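Local coordinates for protein putative cellulase CEL6 (Mycobacterium tuberculosis, PDB 1UP3) that probably cleaves beta-1,4-glucosidic bonds in cellulose, acting as an endoglucanase of glycoside hydrolase family 6, at residues N37-Y42 and A243-A248; G99-V104 and V140-D145; M124-S129 and A171-D176; R181-S186 and H253-L258; Y201-S206 and S212-D217. All blocks are in the same frame, centred on the assembly; numbering follows the deposited sequence. Where two conformers were deposited one is given.

In the fold
The fold is a family 6 alpha/beta barrel with seven parallel strands. Contact 1 closes the longest loop. It joins the approach to strand 42-44 with that to strand 254-258, the two outermost strands of the sheet. Contact 2, nested inside that loop, pairs helices 94-108 and 130-147. Contact 3 crosses contact 2 and ties the loop after helix 121-124 to helix 167-176. Contact 4 opens after both have closed, and it crosses contact 1. It links strands 184-187 and 254-258 past the strand between them. Contact 5 is nested inside contact 4 and packs helix 195-208 on that middle strand, 213-217. The centres of contacts 4 and 5 lie about 6 Å apart.

Contact 1: N37-Y42 and A243-A248; sequences NTPQSY and APPTTA
Thr38 begins the contact by setting its methyl against the ring of Pro245. Thr38 CG2 is 3.5 Å from Pro245 CD, tighter than usual for two carbons. The two side chains meet at about a right angle. The torsion at Thr38 (chi1 -55°) places CG2 anti to the backbone N and sends it across the contact. The same rotation sets OG1 beside the backbone N, where it hydrogen-bonds to the carbonyl of Ser34 in helix 30-36. The hydroxyl is thus tied to its own side, and the methyl does the touching.

This small surface contact joins two loops of the family 6 barrel. Residues 37-42 lead into strand 42-44. Residues 243-248 belong to the long connection before strand 254-258. These are the two outermost strands of the barrel sheet.

Pro39 comes next and meets the same proline. Its carbonyl O lies 3.4 Å from Pro245 CG. This is van der Waals contact between an oxygen and a ring carbon, and no hydrogen bond joins the two segments. The rings meet at an oblique angle through their gamma carbons, with Pro39 CG 4.1 Å from Pro245 CG. Pro245 therefore turns CD to the threonine and CG to the proline. Phe10 touches Pro39, and Trp259 touches Thr38. Beyond Pro39 the chain runs on to Tyr42, which enters strand 42-44.

Contact 2: G99-V104 and V140-D145; sequences GWIDAV and VRYAVD
Tyr142 has its CG anti to the backbone N (chi1 -173°), which sends the ring across to helix 94-108. Asp102 has its CG beside the backbone N, and this brings the carboxylate round to the end of that ring. The two groups form a short hydrogen bond. Tyr142 OH donates to Asp102 OD1 at 2.5 Å and uses the syn lone pair of that oxygen. OD1 lies at the ring edge, in the ring plane. The carboxylate plane is turned 55° from the ring, and the two side chains cross at about a right angle.

Ile101 packs beside this bond, on the buried side. Its CG2 methyl meets the CD2-CE2 bond of the ring obliquely, with Ile101 CG2 3.8 Å from Tyr142 CE2. CB comes almost as near, so the branch point and the methyl share the contact. The two side chains lie alongside each other, pointing opposite ways. The other branch runs deeper, and Ile101 CD1 meets Ala143 CB at 3.8 Å. The interface is therefore polar at the more exposed side and apolar at the buried one. Arg98 adds a cation-pi contact to the Tyr142 ring.

The helix axes come within 9.8 Å and run nearly parallel, crossing at -18°. Both helices belong to the outer layer of the barrel. Helix 50-66 lies next to helix 94-108, with Val53 touching Val104. Helix 130-147 sets Val140 and Val144 on Val157 of strand 153-158.

Contact 3: M124-S129 and A171-D176; sequences MADCLS and AARLND
Arg173 reaches across to Asp126 in a salt bridge made by one nitrogen. Its NH2 donates to Asp126 OD1 at 3.0 Å, with an N-H...O angle of 140°. A second, weak bond runs from Arg173 NH2 to Asp126 OD2 at 3.3 Å. The carboxylate meets the edge of the guanidinium, but the two planes stand 85° apart. This is not the flat pairing in which two nitrogens each hold one oxygen. OD1 is met on its syn side, somewhat out of the carboxylate plane.

The arginine chain, extended from CG to NE, carries the guanidinium from helix 167-176 to the loop. Ala125 CB packs 4.0 Å from Arg173 NH1. That NH1 donates to the carbonyl of Leu122, which fixes the turn of the guanidinium, and Phe137 of helix 130-147 touches both Ala125 and Arg173.

The segment 124-129 borders the glycan site, where Met124 touches the bound sugar, and Cys127 ties it to Cys83 by a disulfide. Asp126 OD1 also makes a salt bridge with Arg133 NH1, so two arginines share one carboxylate, which would probably keep it ionised and hold this loop to two helices.

Contact 4: R181-S186 and H253-L258; sequences RARGFS and HADAYL. With SO4 (sulfate ion), chain D.
Arg183 and Asp255 form a bidentate salt bridge through NE and NH2. Arg183 NE donates to Asp255 OD2 at 2.8 Å, and the bond is almost straight at 178°. Arg183 NH2 donates to Asp255 OD1 at 2.9 Å. Both oxygens lie in the guanidinium plane and are met on their syn sides. The two flat groups are nearly coplanar, 18° apart. The chain of Arg183 leaves its backbone anti to N and then bends (chi2 61°). The bend turns the NE edge to the aspartate and also brings Arg183 CG to 3.4 Å from Asp255 OD2.

A sulfate ion, probably from the crystallisation liquor, sits at the neighbouring NH1/NH2 edge of the guanidinium. Arg183 NH1 donates to sulfate O1 at 2.9 Å. Arg183 NH2 donates to sulfate O2 at the same distance, 2.9 Å. NH2 therefore serves both anions, and the bonds along two adjacent edges fix the rotation of the guanidinium.

The pair lies near the N-terminal ends of strands 184-187 and 254-258 in the parallel barrel sheet. These strands are not neighbours. Strand 213-217 runs between them, and the salt bridge passes its His213, which touches both side chains.

Further partners set the two groups in place. Tyr156 OH, from strand 153-158, is hydrogen-bonded to Asp255 OD2. The backbone of Arg183 pairs with Val155 on one neighbouring strand and His213 on the other.

Contact 5: Y201-S206 and S212-D217; sequences YGEAIS and SHYVID
This contact belongs to a beta-alpha-beta crossover unit of the barrel. Strand 184-187 leads to helix 195-208, and the helix returns to strand 213-217. Here the end of the helix packs on the start of that second strand. Tyr214 and Gly202 form the middle of the contact. The backbone of Gly202 lies over one face of the tyrosine. Gly202 CA is 3.9 Å from the centroid of the Tyr214 ring, only 14° off the ring normal, which makes a CH-pi contact. Gly202 C also comes within 3.5 Å of Tyr214 CE1. Because Gly202 has no side chain, the helix backbone rests directly on the ring.

The ring stands up from the strand because Tyr214 CG lies between the backbone N and the carbonyl carbon (chi1 60°). Its hydroxyl then reaches the carboxylate of Glu203. Tyr214 OH donates to Glu203 OE2 at 2.6 Å and meets that oxygen on its anti side. OE2 lies at the ring edge, in the ring plane. Glu203 starts out away from the strand, but its chain bends at chi2 and brings the acid back. Its other oxygen, OE1, bonds to His253 ND1, just before strand 254-258. Both ends of the carboxylate are thus held, and its rotation is fixed.

Close to the turn that follows the helix, Ser206 and Ser212 meet. Ser206 OG donates to Ser212 O at 2.7 Å, in the carbonyl plane, with a C=O...O angle of 145°.

Contact 1: N37-Y42 and A243-A248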
# COMPACT_ATOMS: atom_id res chain seq x y z
N ASN A 37 -3.76 -17.31 1.95
CA ASN A 37 -3.34 -17.45 3.34
C ASN A 37 -2.16 -16.52 3.71
O ASN A 37 -1.59 -16.67 4.81
CB ASN A 37 -2.93 -18.90 3.59
CG ASN A 37 -4.11 -19.82 3.73
OD1 ASN A 37 -5.15 -19.44 4.31
ND2 ASN A 37 -3.93 -21.07 3.31
N THR A 38 -1.78 -15.63 2.80
CA THR A 38 -0.70 -14.66 3.08
C THR A 38 -1.34 -13.33 3.44
O THR A 38 -2.19 -12.82 2.69
CB THR A 38 0.18 -14.49 1.82
OG1 THR A 38 0.65 -15.79 1.42
CG2 THR A 38 1.43 -13.73 2.13
N PRO A 39 -0.91 -12.71 4.53
CA PRO A 39 -1.49 -11.41 4.91
C PRO A 39 -1.18 -10.30 3.90
O PRO A 39 -0.02 -10.19 3.43
CB PRO A 39 -0.85 -11.10 6.26
CG PRO A 39 0.33 -11.97 6.34
CD PRO A 39 0.16 -13.14 5.46
N GLN A 40 -2.17 -9.47 3.58
CA GLN A 40 -1.96 -8.43 2.56
C GLN A 40 -2.26 -7.06 3.19
O GLN A 40 -1.81 -6.81 4.29
CB GLN A 40 -2.71 -8.80 1.26
CG GLN A 40 -2.10 -10.09 0.70
CD GLN A 40 -2.98 -10.81 -0.30
OE1 GLN A 40 -3.55 -10.20 -1.17
NE2 GLN A 40 -3.04 -12.13 -0.19
N SER A 41 -2.92 -6.16 2.50
CA SER A 41 -3.45 -4.94 3.16
C SER A 41 -4.85 -4.75 2.63
O SER A 41 -5.18 -5.22 1.52
CB SER A 41 -2.62 -3.68 2.87
OG SER A 41 -2.80 -3.24 1.53
N TYR A 42 -5.67 -4.05 3.39
CA TYR A 42 -7.06 -3.78 3.04
C TYR A 42 -7.15 -2.34 2.54
O TYR A 42 -6.87 -1.42 3.26
CB TYR A 42 -7.94 -4.02 4.28
CG TYR A 42 -9.42 -3.97 4.00
CD1 TYR A 42 -10.07 -5.06 3.44
CD2 TYR A 42 -10.17 -2.86 4.29
CE1 TYR A 42 -11.44 -5.05 3.18
CE2 TYR A 42 -11.55 -2.83 4.03
CZ TYR A 42 -12.17 -3.92 3.47
OH TYR A 42 -13.53 -3.88 3.19
N ALA A 243 9.07 -12.14 -1.37
CA ALA A 243 9.13 -12.61 0.02
C ALA A 243 7.85 -12.42 0.76
O ALA A 243 7.28 -11.36 0.69
CB ALA A 243 10.22 -11.83 0.77
N PRO A 244 7.36 -13.43 1.48
CA PRO A 244 6.19 -13.24 2.30
C PRO A 244 6.42 -12.21 3.40
O PRO A 244 7.59 -11.97 3.80
CB PRO A 244 5.89 -14.63 2.89
CG PRO A 244 6.66 -15.60 2.03
CD PRO A 244 7.79 -14.85 1.41
N PRO A 245 5.35 -11.57 3.84
CA PRO A 245 5.47 -10.51 4.84
C PRO A 245 6.25 -10.96 6.07
O PRO A 245 6.07 -12.07 6.60
CB PRO A 245 4.02 -10.13 5.14
CG PRO A 245 3.29 -10.50 3.89
CD PRO A 245 3.96 -11.71 3.37
N THR A 246 7.13 -10.07 6.53
CA THR A 246 8.07 -10.37 7.62
C THR A 246 8.72 -9.11 8.16
O THR A 246 8.86 -8.12 7.45
CB THR A 246 9.16 -11.37 7.16
OG1 THR A 246 10.00 -11.74 8.27
CG2 THR A 246 10.11 -10.78 6.11
N THR A 247 9.17 -9.16 9.41
CA THR A 247 10.02 -8.10 9.95
C THR A 247 11.50 -8.48 9.91
O THR A 247 12.35 -7.67 10.29
CB THR A 247 9.64 -7.69 11.38
OG1 THR A 247 9.69 -8.85 12.23
CG2 THR A 247 8.22 -7.16 11.42
N ALA A 248 11.84 -9.68 9.44
CA ALA A 248 13.24 -10.07 9.31
C ALA A 248 13.77 -9.54 7.99
O ALA A 248 13.89 -10.26 7.02
CB ALA A 248 13.40 -11.59 9.42

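Contact 2: G99-V104 and V140-D145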
# COMPACT_ATOMS: atom_id res chain seq x y z
N GLY A 99 -12.70 15.13 5.73
CA GLY A 99 -13.76 14.54 6.52
C GLY A 99 -13.61 13.03 6.60
O GLY A 99 -13.87 12.40 7.63
N TRP A 100 -13.17 12.46 5.49
CA TRP A 100 -12.87 11.03 5.40
C TRP A 100 -11.77 10.62 6.35
O TRP A 100 -11.93 9.65 7.08
CB TRP A 100 -12.48 10.68 3.98
CG TRP A 100 -12.37 9.20 3.65
CD1 TRP A 100 -13.39 8.28 3.61
CD2 TRP A 100 -11.18 8.50 3.20
NE1 TRP A 100 -12.90 7.06 3.17
CE2 TRP A 100 -11.57 7.17 2.90
CE3 TRP A 100 -9.84 8.88 2.98
CZ2 TRP A 100 -10.65 6.21 2.42
CZ3 TRP A 100 -8.95 7.95 2.52
CH2 TRP A 100 -9.37 6.61 2.23
N ILE A 101 -10.65 11.36 6.35
CA ILE A 101 -9.56 11.11 7.27
C ILE A 101 -10.04 11.23 8.75
O ILE A 101 -9.66 10.40 9.58
CB ILE A 101 -8.38 12.12 7.01
CG1 ILE A 101 -7.69 11.81 5.68
CG2 ILE A 101 -7.43 12.10 8.17
CD1 ILE A 101 -7.06 10.39 5.59
N ASP A 102 -10.89 12.22 9.07
CA ASP A 102 -11.40 12.33 10.42
C ASP A 102 -12.15 11.08 10.82
O ASP A 102 -12.04 10.61 11.96
CB ASP A 102 -12.34 13.53 10.59
CG ASP A 102 -11.64 14.85 10.45
OD1 ASP A 102 -10.41 14.92 10.55
OD2 ASP A 102 -12.28 15.91 10.22
N ALA A 103 -12.95 10.59 9.89
CA ALA A 103 -13.75 9.39 10.14
C ALA A 103 -12.89 8.14 10.29
O ALA A 103 -13.13 7.33 11.17
CB ALA A 103 -14.76 9.21 9.03
N VAL A 104 -11.88 7.97 9.44
CA VAL A 104 -10.95 6.86 9.59
C VAL A 104 -10.29 6.90 10.99
O VAL A 104 -10.20 5.88 11.68
CB VAL A 104 -9.88 6.87 8.50
CG1 VAL A 104 -8.77 5.89 8.80
CG2 VAL A 104 -10.49 6.55 7.12
N VAL A 140 -2.07 15.23 2.50
CA VAL A 140 -1.26 14.16 3.03
C VAL A 140 -0.77 14.54 4.42
O VAL A 140 -0.74 13.69 5.31
CB VAL A 140 -0.13 13.76 2.06
CG1 VAL A 140 0.76 12.69 2.71
CG2 VAL A 140 -0.74 13.24 0.77
N ARG A 141 -0.34 15.78 4.59
CA ARG A 141 0.04 16.24 5.92
C ARG A 141 -1.12 16.14 6.93
O ARG A 141 -0.92 15.76 8.10
CB ARG A 141 0.57 17.68 5.86
CG ARG A 141 1.16 18.13 7.21
CD ARG A 141 1.71 19.57 7.24
NE ARG A 141 2.08 20.00 5.93
CZ ARG A 141 1.48 20.91 5.15
NH1 ARG A 141 0.45 21.66 5.57
NH2 ARG A 141 1.98 21.07 3.92
N TYR A 142 -2.33 16.46 6.48
CA TYR A 142 -3.52 16.35 7.32
C TYR A 142 -3.72 14.89 7.78
O TYR A 142 -3.98 14.62 8.94
CB TYR A 142 -4.75 16.85 6.57
CG TYR A 142 -5.98 16.91 7.46
CD1 TYR A 142 -6.18 17.97 8.30
CD2 TYR A 142 -6.89 15.85 7.51
CE1 TYR A 142 -7.27 18.02 9.16
CE2 TYR A 142 -8.01 15.90 8.36
CZ TYR A 142 -8.16 16.99 9.20
OH TYR A 142 -9.24 17.11 10.08
N ALA A 143 -3.55 13.95 6.85
CA ALA A 143 -3.63 12.54 7.19
C ALA A 143 -2.62 12.15 8.25
O ALA A 143 -2.95 11.48 9.20
CB ALA A 143 -3.47 11.69 5.95
N VAL A 144 -1.37 12.56 8.10
CA VAL A 144 -0.34 12.24 9.06
C VAL A 144 -0.71 12.81 10.41
O VAL A 144 -0.68 12.11 11.43
CB VAL A 144 1.05 12.78 8.62
CG1 VAL A 144 2.05 12.67 9.76
CG2 VAL A 144 1.56 12.02 7.40
N ASP A 145 -1.07 14.10 10.43
CA ASP A 145 -1.35 14.78 11.70
C ASP A 145 -2.54 14.18 12.42
O ASP A 145 -2.57 14.18 13.66
CB ASP A 145 -1.65 16.26 11.47
CG ASP A 145 -0.42 17.09 11.10
OD1 ASP A 145 0.74 16.63 11.23
OD2 ASP A 145 -0.58 18.29 10.76

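Contact 3: M124-S129 and A171-D176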
# COMPACT_ATOMS: atom_id res chain seq x y z
N MET A 124 3.38 11.11 -7.77
CA MET A 124 2.66 11.47 -9.00
C MET A 124 2.20 12.94 -9.00
O MET A 124 1.61 13.39 -9.97
CB MET A 124 1.46 10.54 -9.24
CG MET A 124 1.11 10.40 -10.72
SD MET A 124 -0.41 9.47 -10.95
CE MET A 124 0.15 7.97 -10.48
N ALA A 125 2.51 13.67 -7.95
CA ALA A 125 1.94 15.01 -7.74
C ALA A 125 2.30 15.99 -8.85
O ALA A 125 1.59 16.95 -9.03
CB ALA A 125 2.32 15.54 -6.40
N ASP A 126 3.38 15.73 -9.58
CA ASP A 126 3.79 16.65 -10.64
C ASP A 126 2.80 16.74 -11.81
O ASP A 126 2.87 17.72 -12.60
CB ASP A 126 5.16 16.28 -11.20
CG ASP A 126 6.27 16.50 -10.20
OD1 ASP A 126 6.24 17.48 -9.42
OD2 ASP A 126 7.28 15.76 -10.24
N CYS A 127 1.89 15.78 -11.95
CA CYS A 127 0.80 15.87 -12.94
C CYS A 127 -0.17 17.03 -12.64
O CYS A 127 -0.91 17.47 -13.52
CB CYS A 127 -0.01 14.56 -13.01
SG CYS A 127 -1.27 14.39 -11.72
N LEU A 128 -0.16 17.51 -11.40
CA LEU A 128 -1.07 18.55 -10.97
C LEU A 128 -0.48 19.95 -11.18
O LEU A 128 0.74 20.12 -11.25
CB LEU A 128 -1.37 18.37 -9.48
CG LEU A 128 -1.96 17.00 -9.07
CD1 LEU A 128 -2.07 16.90 -7.56
CD2 LEU A 128 -3.30 16.82 -9.71
N SER A 129 -1.34 20.96 -11.22
CA SER A 129 -0.87 22.33 -11.26
C SER A 129 -0.18 22.67 -9.94
O SER A 129 -0.41 21.99 -8.91
CB SER A 129 -2.10 23.22 -11.45
OG SER A 129 -2.81 23.26 -10.22
N ALA A 171 12.45 12.83 -0.45
CA ALA A 171 12.68 13.21 0.94
C ALA A 171 12.15 14.62 1.19
O ALA A 171 11.63 14.90 2.27
CB ALA A 171 14.16 13.14 1.29
N ALA A 172 12.33 15.53 0.23
CA ALA A 172 11.81 16.88 0.39
C ALA A 172 10.30 16.88 0.59
O ALA A 172 9.77 17.62 1.45
CB ALA A 172 12.17 17.74 -0.80
N ARG A 173 9.59 16.10 -0.20
CA ARG A 173 8.14 16.00 -0.09
C ARG A 173 7.76 15.35 1.23
O ARG A 173 6.80 15.79 1.87
CB ARG A 173 7.56 15.26 -1.28
CG ARG A 173 7.80 15.98 -2.58
CD ARG A 173 7.24 15.32 -3.82
NE ARG A 173 7.78 16.00 -4.99
CZ ARG A 173 7.33 15.92 -6.21
NH1 ARG A 173 6.28 15.17 -6.52
NH2 ARG A 173 7.96 16.59 -7.17
N LEU A 174 8.44 14.28 1.62
CA LEU A 174 8.12 13.62 2.92
C LEU A 174 8.34 14.58 4.08
O LEU A 174 7.55 14.61 5.02
CB LEU A 174 9.00 12.39 3.10
CG LEU A 174 8.63 11.21 2.20
CD1 LEU A 174 9.74 10.17 2.24
CD2 LEU A 174 7.33 10.55 2.66
N ASN A 175 9.41 15.37 4.01
CA ASN A 175 9.70 16.32 5.08
C ASN A 175 8.60 17.37 5.14
O ASN A 175 8.17 17.72 6.24
CB ASN A 175 11.11 16.90 4.94
CG ASN A 175 12.18 15.91 5.35
OD1 ASN A 175 11.97 15.06 6.26
ND2 ASN A 175 13.34 15.99 4.70
N ASP A 176 8.14 17.83 3.99
CA ASP A 176 7.04 18.79 3.92
C ASP A 176 5.73 18.30 4.50
O ASP A 176 4.95 19.11 4.99
CB ASP A 176 6.77 19.21 2.49
CG ASP A 176 5.79 20.39 2.42
OD1 ASP A 176 6.16 21.48 2.94
OD2 ASP A 176 4.64 20.34 1.90

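Contact 4: R181-S186 and H253-L258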
# COMPACT_ATOMS: atom_id res chain seq x y z
N ARG A 181 6.57 12.92 12.14
CA ARG A 181 5.49 12.60 13.06
C ARG A 181 4.99 11.16 12.87
O ARG A 181 4.43 10.57 13.76
CB ARG A 181 4.35 13.60 12.83
CG ARG A 181 3.27 13.58 13.87
CD ARG A 181 2.28 14.74 13.82
NE ARG A 181 2.89 16.07 13.75
CZ ARG A 181 3.52 16.70 14.75
NH1 ARG A 181 3.68 16.11 15.94
NH2 ARG A 181 4.02 17.91 14.56
N ALA A 182 5.20 10.63 11.67
CA ALA A 182 4.80 9.26 11.34
C ALA A 182 5.95 8.31 11.67
O ALA A 182 7.02 8.73 12.16
CB ALA A 182 4.44 9.18 9.89
N ARG A 183 5.76 7.01 11.43
CA ARG A 183 6.85 6.05 11.56
C ARG A 183 7.81 6.18 10.39
O ARG A 183 9.02 5.97 10.55
CB ARG A 183 6.31 4.62 11.66
CG ARG A 183 7.35 3.53 11.80
CD ARG A 183 8.23 3.65 13.04
NE ARG A 183 9.22 2.58 13.06
CZ ARG A 183 10.17 2.44 13.95
NH1 ARG A 183 10.28 3.29 14.96
NH2 ARG A 183 11.02 1.41 13.86
N GLY A 184 7.27 6.46 9.21
CA GLY A 184 8.11 6.65 8.04
C GLY A 184 7.33 6.59 6.74
O GLY A 184 6.32 7.29 6.55
N PHE A 185 7.83 5.79 5.81
CA PHE A 185 7.32 5.77 4.46
C PHE A 185 7.26 4.36 3.85
O PHE A 185 7.83 3.43 4.39
CB PHE A 185 8.20 6.72 3.56
CG PHE A 185 9.64 6.33 3.52
CD1 PHE A 185 10.51 6.76 4.52
CD2 PHE A 185 10.17 5.55 2.48
CE1 PHE A 185 11.86 6.42 4.49
CE2 PHE A 185 11.52 5.24 2.46
CZ PHE A 185 12.36 5.65 3.48
N SER A 186 6.55 4.24 2.72
CA SER A 186 6.45 2.96 2.01
C SER A 186 7.00 3.07 0.63
O SER A 186 6.96 4.14 0.00
CB SER A 186 4.98 2.45 1.97
OG SER A 186 4.13 3.43 1.45
N HIS A 253 16.85 0.30 8.46
CA HIS A 253 15.63 1.03 8.78
C HIS A 253 14.37 0.45 8.12
O HIS A 253 13.32 1.10 8.13
CB HIS A 253 15.80 2.49 8.41
CG HIS A 253 16.92 3.15 9.14
ND1 HIS A 253 18.20 3.22 8.63
CD2 HIS A 253 16.96 3.74 10.36
CE1 HIS A 253 18.98 3.84 9.51
NE2 HIS A 253 18.26 4.16 10.57
N ALA A 254 14.46 -0.78 7.61
CA ALA A 254 13.32 -1.47 6.99
C ALA A 254 12.57 -2.21 8.08
O ALA A 254 13.04 -3.25 8.57
CB ALA A 254 13.82 -2.44 5.91
N ASP A 255 11.42 -1.69 8.50
CA ASP A 255 10.59 -2.33 9.53
C ASP A 255 9.97 -3.64 9.04
O ASP A 255 9.74 -4.57 9.85
CB ASP A 255 9.43 -1.42 9.95
CG ASP A 255 9.82 -0.26 10.88
OD1 ASP A 255 10.95 -0.28 11.46
OD2 ASP A 255 9.03 0.71 11.03
N ALA A 256 9.63 -3.71 7.75
CA ALA A 256 9.00 -4.92 7.23
C ALA A 256 9.00 -4.99 5.73
O ALA A 256 9.04 -3.97 5.05
CB ALA A 256 7.52 -5.00 7.70
N TYR A 257 8.91 -6.22 5.24
CA TYR A 257 8.39 -6.52 3.91
C TYR A 257 6.91 -6.82 4.08
O TYR A 257 6.55 -7.59 4.96
CB TYR A 257 9.09 -7.73 3.28
CG TYR A 257 10.59 -7.68 3.25
CD1 TYR A 257 11.28 -6.50 3.23
CD2 TYR A 257 11.32 -8.88 3.24
CE1 TYR A 257 12.70 -6.47 3.21
CE2 TYR A 257 12.69 -8.87 3.23
CZ TYR A 257 13.37 -7.67 3.22
OH TYR A 257 14.73 -7.64 3.23
N LEU A 258 6.06 -6.15 3.31
CA LEU A 258 4.61 -6.34 3.36
C LEU A 258 4.08 -6.68 2.00
O LEU A 258 4.71 -6.36 0.98
CB LEU A 258 3.88 -5.09 3.87
CG LEU A 258 4.23 -4.60 5.28
CD1 LEU A 258 3.52 -3.28 5.54
CD2 LEU A 258 3.91 -5.67 6.34
S SO4 D . 13.69 2.00 16.49
O1 SO4 D . 12.58 2.92 16.74
O2 SO4 D . 13.40 0.97 15.49
O3 SO4 D . 13.99 1.28 17.74
O4 SO4 D . 14.87 2.78 16.11

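Contact 5: Y201-S206 and S212-D217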
# COMPACT_ATOMS: atom_id res chain seq x y z
N TYR A 201 17.46 2.46 -1.78
CA TYR A 201 16.70 3.70 -1.94
C TYR A 201 16.11 4.16 -0.61
O TYR A 201 16.22 5.36 -0.25
CB TYR A 201 15.61 3.46 -2.97
CG TYR A 201 14.77 4.64 -3.40
CD1 TYR A 201 15.32 5.70 -4.13
CD2 TYR A 201 13.41 4.67 -3.13
CE1 TYR A 201 14.55 6.75 -4.57
CE2 TYR A 201 12.64 5.73 -3.53
CZ TYR A 201 13.19 6.76 -4.28
OH TYR A 201 12.36 7.80 -4.67
N GLY A 202 15.55 3.21 0.14
CA GLY A 202 14.99 3.48 1.45
C GLY A 202 16.01 4.00 2.45
O GLY A 202 15.76 4.92 3.23
N GLU A 203 17.19 3.39 2.46
CA GLU A 203 18.22 3.86 3.37
C GLU A 203 18.64 5.28 3.01
O GLU A 203 18.95 6.05 3.90
CB GLU A 203 19.40 2.89 3.38
CG GLU A 203 19.06 1.51 3.98
CD GLU A 203 18.54 1.52 5.40
OE1 GLU A 203 19.17 2.21 6.25
OE2 GLU A 203 17.53 0.81 5.70
N ALA A 204 18.67 5.61 1.72
CA ALA A 204 19.00 6.97 1.27
C ALA A 204 17.96 7.97 1.74
O ALA A 204 18.30 9.03 2.32
CB ALA A 204 19.15 7.02 -0.21
N ILE A 205 16.70 7.61 1.60
CA ILE A 205 15.62 8.51 2.02
C ILE A 205 15.64 8.63 3.54
O ILE A 205 15.44 9.72 4.07
CB ILE A 205 14.26 8.07 1.48
CG1 ILE A 205 14.20 8.22 -0.05
CG2 ILE A 205 13.10 8.83 2.18
CD1 ILE A 205 12.91 7.76 -0.68
N SER A 206 15.86 7.53 4.23
CA SER A 206 15.96 7.53 5.68
C SER A 206 17.01 8.55 6.15
O SER A 206 16.77 9.34 7.06
CB SER A 206 16.27 6.15 6.22
OG SER A 206 16.39 6.16 7.64
N SER A 212 14.04 8.14 9.41
CA SER A 212 12.71 7.52 9.34
C SER A 212 12.83 6.07 8.86
O SER A 212 13.83 5.67 8.23
CB SER A 212 11.79 8.31 8.44
OG SER A 212 12.17 8.16 7.11
N HIS A 213 11.82 5.28 9.20
CA HIS A 213 11.79 3.87 8.86
C HIS A 213 10.86 3.63 7.68
O HIS A 213 10.09 4.51 7.30
CB HIS A 213 11.35 3.07 10.09
CG HIS A 213 12.38 3.05 11.20
ND1 HIS A 213 12.57 4.11 12.05
CD2 HIS A 213 13.26 2.09 11.56
CE1 HIS A 213 13.55 3.81 12.89
NE2 HIS A 213 14.00 2.59 12.62
N TYR A 214 10.89 2.43 7.10
CA TYR A 214 10.11 2.19 5.89
C TYR A 214 9.69 0.73 5.76
O TYR A 214 10.29 -0.18 6.39
CB TYR A 214 10.85 2.67 4.60
CG TYR A 214 12.17 1.99 4.36
CD1 TYR A 214 13.34 2.47 4.97
CD2 TYR A 214 12.25 0.82 3.65
CE1 TYR A 214 14.54 1.81 4.81
CE2 TYR A 214 13.45 0.15 3.50
CZ TYR A 214 14.58 0.62 4.08
OH TYR A 214 15.76 -0.09 3.96
N VAL A 215 8.70 0.53 4.92
CA VAL A 215 8.28 -0.80 4.54
C VAL A 215 8.36 -0.92 3.01
O VAL A 215 8.27 0.09 2.32
CB VAL A 215 6.87 -1.09 5.03
CG1 VAL A 215 6.81 -1.13 6.53
CG2 VAL A 215 5.86 -0.07 4.49
N ILE A 216 8.58 -2.14 2.52
CA ILE A 216 8.69 -2.43 1.11
C ILE A 216 7.54 -3.43 0.77
O ILE A 216 7.43 -4.48 1.42
CB ILE A 216 10.05 -3.02 0.73
CG1 ILE A 216 11.19 -2.04 1.04
CG2 ILE A 216 10.08 -3.37 -0.74
CD1 ILE A 216 12.58 -2.69 1.04
N ASP A 217 6.82 -3.15 -0.31
CA ASP A 217 5.80 -4.04 -0.92
C ASP A 217 6.58 -5.09 -1.70
O ASP A 217 7.18 -4.79 -2.74
CB ASP A 217 4.86 -3.28 -1.83
CG ASP A 217 3.67 -4.04 -2.23
OD1 ASP A 217 3.61 -5.27 -1.96
OD2 ASP A 217 2.69 -3.50 -2.80